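Local coordinates for protein arabinan endo-1,5-alpha-l-arabinosidase A (Cellvibrio cellulosa, PDB 1GYE) that cleaves the alpha-1,5-linked arabinofuranosyl backbone of plant cell-wall arabinan, releasing almost exclusively arabinotriose, as a five-bladed beta-propeller hydrolase of glycoside hydrolase family 43, at residues 2-7 with 282-287; 77-82 with 124-129; 187-192 with 205-210. One frame throughout, in Å; residues are numbered along the deposited sequence.

Interaction 1: residues 2-7 with 282-287; sequences QVDVHD and NYLQKL. With AHR (alpha-L-arabinofuranose), chain B.
Val3 and Leu287 join across the contact, so the N-terminal loop of this five-bladed beta-propeller packs on a late strand, 284-294, beside the substrate cleft. The touching parts run almost perpendicular, 92° apart, and the backbones share a single hydrogen bond: Leu287 N gives its proton to Val3 O at 3.0 Å, meeting the carbonyl nearly head-on. Next to this bond, the carbonyl O of Gln285 lies 3.3 Å from Asp4 CB.

Lys286 illustrates how an aliphatic chain can pack before its charge is satisfied. Its CB begins beside the amide oxygen of Gln2, 3.8 Å from OE1, which itself bonds to Lys288. CG stays close to the same oxygen and to Gln2 CB. A bend at chi2 (-53°) then carries the chain across Gln2 at about a right angle, with CD 3.7 Å from Gln2 CB and CE close behind. A second bend at chi4 turns NZ back to its own segment, where it donates to Leu284 O at 3.1 Å, from above that carbonyl's plane. The same ammonium forms salt bridges with Asp281 and Glu278.

On the buried side, Val5 CG2 rests 3.8 Å from Leu287 CB, and the pair abuts Leu19 of strand 16-24. Towards the cleft, Gln285 and His6 meet with amide and ring planes nearly perpendicular, CG and CD of Gln285 lying at the imidazole edge. Asp4 and Gln285, which line the glycan pocket, approach the arabinofuranose of chain B, whose O5 is 3.2 Å from Asp4 OD2. His6 also positions its neighbour Asp7, probably the proton acceptor of catalysis: ND1 donates in the ring plane to Asp7 OD2 at 2.7 Å, reaching that oxygen from above the carboxylate plane.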
loop_
_atom_site.group_PDB
_atom_site.type_symbol
_atom_site.label_atom_id
_atom_site.label_comp_id
_atom_site.label_asym_id
_atom_site.label_seq_id
_atom_site.Cartn_x
_atom_site.Cartn_y
_atom_site.Cartn_z
ATOM N N GLN A 2 4.541 20.290 -6.690
ATOM C CA GLN A 2 3.658 19.132 -6.456
ATOM C C GLN A 2 3.903 18.475 -5.092
ATOM O O GLN A 2 5.014 18.545 -4.531
ATOM C CB GLN A 2 3.752 18.112 -7.595
ATOM C CG GLN A 2 3.259 18.701 -8.913
ATOM C CD GLN A 2 2.943 17.682 -10.010
ATOM O OE1 GLN A 2 2.419 16.541 -9.752
ATOM N NE2 GLN A 2 3.224 18.097 -11.258
ATOM N N VAL A 3 2.859 17.855 -4.550
ATOM C CA VAL A 3 3.040 17.146 -3.289
ATOM C C VAL A 3 3.872 15.893 -3.574
ATOM O O VAL A 3 3.515 15.074 -4.457
ATOM C CB VAL A 3 1.703 16.826 -2.556
ATOM C CG1 VAL A 3 1.951 15.998 -1.259
ATOM C CG2 VAL A 3 0.985 18.117 -2.211
ATOM N N ASP A 4 5.006 15.779 -2.872
ATOM C CA ASP A 4 5.782 14.534 -2.899
ATOM C C ASP A 4 5.341 13.517 -1.814
ATOM O O ASP A 4 5.383 13.806 -0.618
ATOM C CB ASP A 4 7.297 14.806 -2.903
ATOM C CG ASP A 4 7.804 15.352 -1.584
ATOM O OD1 ASP A 4 7.615 16.574 -1.359
ATOM O OD2 ASP A 4 8.395 14.627 -0.728
ATOM N N VAL A 5 4.880 12.347 -2.256
ATOM C CA VAL A 5 4.524 11.257 -1.345
ATOM C C VAL A 5 5.068 9.970 -1.912
ATOM O O VAL A 5 5.377 9.921 -3.098
ATOM C CB VAL A 5 2.992 11.089 -1.150
ATOM C CG1 VAL A 5 2.352 12.370 -0.617
ATOM C CG2 VAL A 5 2.314 10.639 -2.416
ATOM N N HIS A 6 5.206 8.943 -1.076
ATOM C CA HIS A 6 5.613 7.601 -1.532
ATOM C C HIS A 6 4.639 6.632 -0.910
ATOM O O HIS A 6 4.248 6.791 0.251
ATOM C CB HIS A 6 7.046 7.252 -1.090
ATOM C CG HIS A 6 7.844 6.438 -2.091
ATOM N ND1 HIS A 6 8.005 5.058 -1.996
ATOM C CD2 HIS A 6 8.575 6.824 -3.172
ATOM C CE1 HIS A 6 8.764 4.641 -2.994
ATOM N NE2 HIS A 6 9.129 5.690 -3.718
ATOM N N ASP A 7 4.228 5.633 -1.682
ATOM C CA ASP A 7 3.352 4.594 -1.149
ATOM C C ASP A 7 2.039 5.190 -0.507
ATOM O O ASP A 7 1.617 4.810 0.586
ATOM C CB ASP A 7 4.181 3.683 -0.187
ATOM C CG ASP A 7 5.627 3.459 -0.688
ATOM O OD1 ASP A 7 5.797 2.970 -1.822
ATOM O OD2 ASP A 7 6.664 3.777 -0.054
ATOM N N ASN A 282 14.297 15.713 -11.129
ATOM C CA ASN A 282 15.213 14.763 -10.460
ATOM C C ASN A 282 14.674 13.368 -10.097
ATOM O O ASN A 282 15.185 12.712 -9.177
ATOM C CB ASN A 282 15.781 15.404 -9.202
ATOM C CG ASN A 282 17.117 15.931 -9.429
ATOM O OD1 ASN A 282 18.061 15.159 -9.542
ATOM N ND2 ASN A 282 17.235 17.245 -9.552
ATOM N N TYR A 283 13.649 12.922 -10.813
ATOM C CA TYR A 283 12.990 11.657 -10.508
ATOM C C TYR A 283 12.426 11.664 -9.079
ATOM O O TYR A 283 12.357 10.606 -8.446
ATOM C CB TYR A 283 13.934 10.438 -10.723
ATOM C CG TYR A 283 14.638 10.373 -12.089
ATOM C CD1 TYR A 283 13.994 9.800 -13.204
ATOM C CD2 TYR A 283 15.949 10.878 -12.267
ATOM C CE1 TYR A 283 14.618 9.737 -14.465
ATOM C CE2 TYR A 283 16.594 10.805 -13.529
ATOM C CZ TYR A 283 15.909 10.232 -14.624
ATOM O OH TYR A 283 16.499 10.141 -15.869
ATOM N N LEU A 284 12.045 12.847 -8.576
ATOM C CA LEU A 284 11.375 12.933 -7.281
ATOM C C LEU A 284 9.923 12.565 -7.434
ATOM O O LEU A 284 9.197 13.176 -8.180
ATOM C CB LEU A 284 11.482 14.317 -6.650
ATOM C CG LEU A 284 10.567 14.589 -5.440
ATOM C CD1 LEU A 284 11.093 13.917 -4.145
ATOM C CD2 LEU A 284 10.328 16.089 -5.240
ATOM N N GLN A 285 9.512 11.556 -6.696
ATOM C CA GLN A 285 8.160 10.993 -6.745
ATOM C C GLN A 285 7.070 12.034 -6.486
ATOM O O GLN A 285 7.191 12.819 -5.573
ATOM C CB GLN A 285 8.067 9.884 -5.678
ATOM C CG GLN A 285 8.411 10.397 -4.251
ATOM C CD GLN A 285 9.899 10.217 -3.831
ATOM O OE1 GLN A 285 10.213 10.281 -2.627
ATOM N NE2 GLN A 285 10.799 10.013 -4.807
ATOM N N LYS A 286 5.984 11.997 -7.254
ATOM C CA LYS A 286 4.856 12.908 -7.048
ATOM C C LYS A 286 3.575 12.142 -6.833
ATOM O O LYS A 286 3.391 11.048 -7.402
ATOM C CB LYS A 286 4.668 13.824 -8.264
ATOM C CG LYS A 286 5.886 14.700 -8.661
ATOM C CD LYS A 286 6.440 15.531 -7.476
ATOM C CE LYS A 286 7.288 16.713 -7.957
ATOM N NZ LYS A 286 8.585 16.242 -8.515
ATOM N N LEU A 287 2.685 12.715 -6.031
ATOM C CA LEU A 287 1.337 12.175 -5.892
ATOM C C LEU A 287 0.590 12.208 -7.252
ATOM O O LEU A 287 0.707 13.164 -8.011
ATOM C CB LEU A 287 0.550 12.993 -4.851
ATOM C CG LEU A 287 -0.947 12.708 -4.761
ATOM C CD1 LEU A 287 -1.159 11.384 -4.138
ATOM C CD2 LEU A 287 -1.642 13.747 -3.966
HETATM O O5 AHR B . 8.144 11.474 -0.852
HETATM C C5 AHR B . 8.055 11.127 0.551
HETATM C C4 AHR B . 9.433 10.683 1.031
HETATM O O4 AHR B . 10.054 9.717 0.161
HETATM C C3 AHR B . 9.401 10.037 2.381
HETATM O O3 AHR B . 9.711 11.093 3.265
HETATM C C2 AHR B . 10.612 9.143 2.292
HETATM O O2 AHR B . 10.546 8.092 3.230
HETATM C C1 AHR B . 10.636 8.643 0.878
#

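Interaction 2: residues 77-82 with 124-129; sequences YYSVSA and NAIAPA. With AHR (alpha-L-arabinofuranose), chain C.
Ser79 meeting Ala127 centres a buried packing contact, in which strand 73-80 faces the loop leading into strand 129-132, the start of the next four-stranded sheet. The two backbones run roughly antiparallel without pairing; a side chain bridges them. Ser79 OG takes the proton of Ala127 N at 2.9 Å in an almost straight bond and is hydrogen-bonded to Trp63 O, so two backbone groups grip one hydroxyl.

Apolar groups lie on either side of that bond. Tyr77 CB sits 3.7 Å from Pro128 CG, while its ring leads away to a hydroxyl bonded by Leu158 O. At the other end, CG2 of Ile126 lies against Ser81, 3.6 Å from its OG. CG1 stands between N and C (chi1 67°), leaving this methyl anti to the carbonyl carbon.

A water joins Ser81 OG, Ala82 O and Asn124 ND2 to O3 of the arabinofuranose of chain C. Ser88 OG, hydrogen-bonded to Ser81 OG and Asn124 OD1, helps place both side chains. Asn124 ND2 adds a weak hydrogen bond to the sugar's O2 at 3.0 Å. Strand 88-95 packs against both segments through Ile90, and Met140 of strand 138-142 touches Tyr77 and Pro128.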
loop_
_atom_site.group_PDB
_atom_site.type_symbol
_atom_site.label_atom_id
_atom_site.label_comp_id
_atom_site.label_asym_id
_atom_site.label_seq_id
_atom_site.Cartn_x
_atom_site.Cartn_y
_atom_site.Cartn_z
ATOM N N TYR A 77 -2.158 1.411 9.894
ATOM C CA TYR A 77 -1.098 0.399 9.789
ATOM C C TYR A 77 0.143 0.994 9.147
ATOM O O TYR A 77 0.016 1.857 8.292
ATOM C CB TYR A 77 -1.626 -0.772 8.962
ATOM C CG TYR A 77 -2.806 -1.425 9.614
ATOM C CD1 TYR A 77 -4.112 -0.938 9.419
ATOM C CD2 TYR A 77 -2.623 -2.482 10.473
ATOM C CE1 TYR A 77 -5.201 -1.514 10.063
ATOM C CE2 TYR A 77 -3.709 -3.097 11.096
ATOM C CZ TYR A 77 -4.988 -2.599 10.889
ATOM O OH TYR A 77 -6.019 -3.214 11.536
ATOM N N TYR A 78 1.329 0.522 9.525
ATOM C CA TYR A 78 2.589 1.091 9.042
ATOM C C TYR A 78 3.752 0.051 9.129
ATOM O O TYR A 78 3.669 -0.939 9.877
ATOM C CB TYR A 78 2.930 2.321 9.894
ATOM C CG TYR A 78 3.082 1.956 11.358
ATOM C CD1 TYR A 78 4.301 1.452 11.837
ATOM C CD2 TYR A 78 2.002 2.058 12.252
ATOM C CE1 TYR A 78 4.454 1.095 13.171
ATOM C CE2 TYR A 78 2.143 1.702 13.610
ATOM C CZ TYR A 78 3.380 1.226 14.049
ATOM O OH TYR A 78 3.575 0.845 15.350
ATOM N N SER A 79 4.859 0.307 8.423
ATOM C CA SER A 79 5.929 -0.697 8.308
ATOM C C SER A 79 7.265 -0.194 8.817
ATOM O O SER A 79 7.744 0.839 8.360
ATOM C CB SER A 79 6.137 -1.113 6.828
ATOM O OG SER A 79 4.931 -1.466 6.176
ATOM N N VAL A 80 7.851 -0.927 9.752
ATOM C CA VAL A 80 9.232 -0.758 10.195
ATOM C C VAL A 80 10.150 -1.768 9.448
ATOM O O VAL A 80 9.843 -2.964 9.367
ATOM C CB VAL A 80 9.317 -0.937 11.756
ATOM C CG1 VAL A 80 10.736 -0.784 12.260
ATOM C CG2 VAL A 80 8.413 0.058 12.513
ATOM N N SER A 81 11.266 -1.326 8.871
ATOM C CA SER A 81 12.057 -2.217 8.015
ATOM C C SER A 81 13.450 -1.676 7.754
ATOM O O SER A 81 13.833 -0.659 8.325
ATOM C CB SER A 81 11.367 -2.417 6.660
ATOM O OG SER A 81 11.878 -3.577 5.969
ATOM N N ALA A 82 14.218 -2.376 6.915
ATOM C CA ALA A 82 15.502 -1.849 6.441
ATOM C C ALA A 82 15.657 -2.215 4.981
ATOM O O ALA A 82 15.148 -3.251 4.540
ATOM C CB ALA A 82 16.669 -2.383 7.236
ATOM N N ASN A 124 8.209 -10.647 3.624
ATOM C CA ASN A 124 8.769 -9.468 4.221
ATOM C C ASN A 124 7.603 -8.691 4.757
ATOM O O ASN A 124 6.775 -8.256 3.981
ATOM C CB ASN A 124 9.438 -8.663 3.116
ATOM C CG ASN A 124 10.267 -7.535 3.657
ATOM O OD1 ASN A 124 10.430 -7.391 4.889
ATOM N ND2 ASN A 124 10.830 -6.720 2.753
ATOM N N ALA A 125 7.475 -8.554 6.079
ATOM C CA ALA A 125 6.299 -7.883 6.651
ATOM C C ALA A 125 6.351 -6.363 6.433
ATOM O O ALA A 125 6.561 -5.598 7.366
ATOM C CB ALA A 125 6.186 -8.194 8.142
ATOM N N ILE A 126 6.198 -5.937 5.186
ATOM C CA ILE A 126 5.902 -4.547 4.880
ATOM C C ILE A 126 4.657 -4.419 3.995
ATOM O O ILE A 126 4.169 -5.415 3.432
ATOM C CB ILE A 126 7.114 -3.838 4.228
ATOM C CG1 ILE A 126 7.406 -4.415 2.857
ATOM C CG2 ILE A 126 8.407 -3.877 5.142
ATOM C CD1 ILE A 126 8.440 -3.580 2.127
ATOM N N ALA A 127 4.119 -3.195 3.943
ATOM C CA ALA A 127 3.158 -2.761 2.948
ATOM C C ALA A 127 1.825 -3.341 3.132
ATOM O O ALA A 127 1.305 -3.977 2.218
ATOM C CB ALA A 127 3.652 -3.050 1.564
ATOM N N PRO A 128 1.237 -3.144 4.304
ATOM C CA PRO A 128 -0.075 -3.743 4.601
ATOM C C PRO A 128 -1.175 -3.114 3.758
ATOM O O PRO A 128 -1.007 -1.982 3.320
ATOM C CB PRO A 128 -0.290 -3.405 6.057
ATOM C CG PRO A 128 0.515 -2.133 6.211
ATOM C CD PRO A 128 1.784 -2.378 5.437
ATOM N N ALA A 129 -2.236 -3.871 3.511
ATOM C CA ALA A 129 -3.520 -3.319 3.031
ATOM C C ALA A 129 -4.660 -4.081 3.703
ATOM O O ALA A 129 -4.564 -5.336 3.847
ATOM C CB ALA A 129 -3.651 -3.372 1.494
HETATM O O5 AHR C . 11.974 -0.788 -1.550
HETATM C C5 AHR C . 11.577 -1.942 -0.882
HETATM C C4 AHR C . 12.858 -2.694 -0.722
HETATM O O4 AHR C . 13.112 -3.431 -1.903
HETATM C C3 AHR C . 12.660 -3.636 0.425
HETATM O O3 AHR C . 13.696 -3.347 1.356
HETATM C C2 AHR C . 12.819 -5.007 -0.176
HETATM O O2 AHR C . 11.573 -5.683 -0.013
HETATM C C1 AHR C . 13.211 -4.806 -1.621
HETATM O O HOH W 1 12.503 -4.253 3.425
#

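Interaction 3: residues 187-192 with 205-210; sequences AQIEAP and ASWGLC. With AHR (alpha-L-arabinofuranose), chain D.
Glu190 and Ser206 form the hydrogen-bonded pair of an antiparallel hairpin, strands 189-197 and 200-207, within one four-stranded propeller sheet. Their reciprocal bonds, Glu190 N to Ser206 O and Ser206 N to Glu190 O, are both 2.9 Å long. Gly208 N adds a further bond, to Gln188 O, from above the carbonyl plane. Between these bonds, Ile189 and Trp207 make the non-hydrogen-bonded pair.

Apolar packing lies on the face of Ile189, whose CG1 is at the indole edge, 4.0 Å from Trp207 CD1. With CG1 anti to the backbone N (chi1 178°), CD1 comes near the indole nitrogen. Past the strand end, Leu209 CD2 leans on the amide of Gln188, 3.4 Å from OE1.

Polar contacts gather on the face of Glu190 and Ser206. A water donates to Ala191 O and accepts from Ser206 OG, which also bonds to His260 N. Cys210, in a vicinal disulfide with Cys211, brings SG 3.6 Å from C1 of the arabinofuranose of chain D. That sugar's O2 donates to Glu190 OE1 at 2.7 Å, and Ser144 OG bonds the same oxygen: two partners thus hold OE1 of the probable proton donor, while the hairpin bonds fix its backbone.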
loop_
_atom_site.group_PDB
_atom_site.type_symbol
_atom_site.label_atom_id
_atom_site.label_comp_id
_atom_site.label_asym_id
_atom_site.label_seq_id
_atom_site.Cartn_x
_atom_site.Cartn_y
_atom_site.Cartn_z
ATOM N N ALA A 187 12.232 -11.791 -7.401
ATOM C CA ALA A 187 10.775 -11.641 -7.503
ATOM C C ALA A 187 10.389 -10.184 -7.315
ATOM O O ALA A 187 10.042 -9.745 -6.206
ATOM C CB ALA A 187 10.090 -12.503 -6.464
ATOM N N GLN A 188 10.446 -9.397 -8.379
ATOM C CA GLN A 188 10.147 -7.962 -8.189
ATOM C C GLN A 188 8.646 -7.622 -8.139
ATOM O O GLN A 188 8.053 -7.115 -9.116
ATOM C CB GLN A 188 10.884 -7.126 -9.226
ATOM C CG GLN A 188 12.393 -7.466 -9.277
ATOM C CD GLN A 188 13.101 -6.858 -10.470
ATOM O OE1 GLN A 188 14.325 -6.800 -10.496
ATOM N NE2 GLN A 188 12.344 -6.383 -11.447
ATOM N N ILE A 189 8.050 -7.897 -6.983
ATOM C CA ILE A 189 6.617 -7.673 -6.735
ATOM C C ILE A 189 6.421 -7.141 -5.319
ATOM O O ILE A 189 7.074 -7.611 -4.344
ATOM C CB ILE A 189 5.830 -8.969 -6.919
ATOM C CG1 ILE A 189 4.373 -8.796 -6.639
ATOM C CG2 ILE A 189 6.329 -10.117 -5.983
ATOM C CD1 ILE A 189 3.615 -10.092 -7.017
ATOM N N GLU A 190 5.546 -6.147 -5.206
ATOM C CA GLU A 190 5.158 -5.631 -3.907
ATOM C C GLU A 190 3.822 -4.961 -3.865
ATOM O O GLU A 190 3.175 -4.730 -4.873
ATOM C CB GLU A 190 6.188 -4.648 -3.303
ATOM C CG GLU A 190 7.066 -3.806 -4.227
ATOM C CD GLU A 190 8.174 -3.016 -3.478
ATOM O OE1 GLU A 190 8.202 -2.981 -2.212
ATOM O OE2 GLU A 190 9.039 -2.401 -4.150
ATOM N N ALA A 191 3.408 -4.634 -2.655
ATOM C CA ALA A 191 2.512 -3.508 -2.444
ATOM C C ALA A 191 1.125 -3.828 -2.893
ATOM O O ALA A 191 0.582 -3.119 -3.762
ATOM C CB ALA A 191 3.039 -2.280 -3.173
ATOM N N PRO A 192 0.547 -4.884 -2.315
ATOM C CA PRO A 192 -0.786 -5.329 -2.689
ATOM C C PRO A 192 -1.768 -4.293 -2.258
ATOM O O PRO A 192 -1.482 -3.495 -1.373
ATOM C CB PRO A 192 -1.007 -6.571 -1.826
ATOM C CG PRO A 192 -0.094 -6.366 -0.625
ATOM C CD PRO A 192 1.110 -5.689 -1.215
ATOM N N ALA A 205 -1.011 -4.764 -7.766
ATOM C CA ALA A 205 0.306 -4.898 -7.219
ATOM C C ALA A 205 1.277 -4.164 -8.083
ATOM O O ALA A 205 0.956 -3.880 -9.242
ATOM C CB ALA A 205 0.714 -6.408 -7.078
ATOM N N SER A 206 2.454 -3.869 -7.507
ATOM C CA SER A 206 3.557 -3.240 -8.216
ATOM C C SER A 206 4.648 -4.248 -8.647
ATOM O O SER A 206 5.124 -5.045 -7.811
ATOM C CB SER A 206 4.170 -2.198 -7.304
ATOM O OG SER A 206 3.235 -1.175 -6.996
ATOM N N TRP A 207 5.069 -4.182 -9.919
ATOM C CA TRP A 207 6.141 -5.029 -10.435
ATOM C C TRP A 207 7.377 -4.190 -10.804
ATOM O O TRP A 207 7.247 -3.039 -11.265
ATOM C CB TRP A 207 5.692 -5.728 -11.740
ATOM C CG TRP A 207 4.872 -6.997 -11.645
ATOM C CD1 TRP A 207 4.399 -7.607 -10.508
ATOM C CD2 TRP A 207 4.465 -7.836 -12.745
ATOM N NE1 TRP A 207 3.715 -8.755 -10.838
ATOM C CE2 TRP A 207 3.721 -8.918 -12.197
ATOM C CE3 TRP A 207 4.630 -7.769 -14.142
ATOM C CZ2 TRP A 207 3.144 -9.936 -12.998
ATOM C CZ3 TRP A 207 4.046 -8.761 -14.951
ATOM C CH2 TRP A 207 3.320 -9.843 -14.368
ATOM N N GLY A 208 8.570 -4.769 -10.711
ATOM C CA GLY A 208 9.748 -4.067 -11.174
ATOM C C GLY A 208 10.438 -3.284 -10.039
ATOM O O GLY A 208 10.155 -3.506 -8.839
ATOM N N LEU A 209 11.357 -2.388 -10.402
ATOM C CA LEU A 209 12.144 -1.723 -9.374
ATOM C C LEU A 209 11.752 -0.269 -9.173
ATOM O O LEU A 209 11.809 0.515 -10.111
ATOM C CB LEU A 209 13.647 -1.837 -9.661
ATOM C CG LEU A 209 14.233 -3.241 -9.917
ATOM C CD1 LEU A 209 15.413 -3.208 -10.966
ATOM C CD2 LEU A 209 14.589 -4.017 -8.592
ATOM N N CYS A 210 11.325 0.063 -7.963
ATOM C CA CYS A 210 11.120 1.443 -7.556
ATOM C C CYS A 210 12.478 2.154 -7.274
ATOM O O CYS A 210 13.535 1.514 -7.311
ATOM C CB CYS A 210 10.239 1.458 -6.319
ATOM S SG CYS A 210 11.185 1.092 -4.824
HETATM O O5 AHR D . 11.490 3.352 1.503
HETATM C C5 AHR D . 10.636 2.949 0.441
HETATM C C4 AHR D . 10.413 1.473 0.537
HETATM O O4 AHR D . 11.507 0.954 -0.192
HETATM C C3 AHR D . 9.166 1.008 -0.179
HETATM O O3 AHR D . 8.131 0.601 0.702
HETATM C C2 AHR D . 9.665 -0.184 -0.954
HETATM O O2 AHR D . 8.863 -0.366 -2.118
HETATM C C1 AHR D . 11.047 0.268 -1.337
HETATM O O HOH W 2 0.821 -1.643 -5.994
#

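In the fold
The three contacts surround the arabinan-binding cleft of a single propeller, their centres 14 to 20 Å apart. Interaction 1 brings together the chain's beginning and the sheet of strand 284-294, enclosing the other two in sequence. Interaction 2 links strand 73-80 to the entry of strand 129-132, and closes before interaction 3 opens inside the sheet that starts with strand 189-197. Interactions 2 and 3 touch directly, Ala129 CB lying 3.6 Å from Pro192 O, whereas interaction 1 stays about 5 Å from interaction 3 at the nearest atoms. Residues far apart in sequence, including the probable acid and base, thus converge on the bound arabinofuranose units.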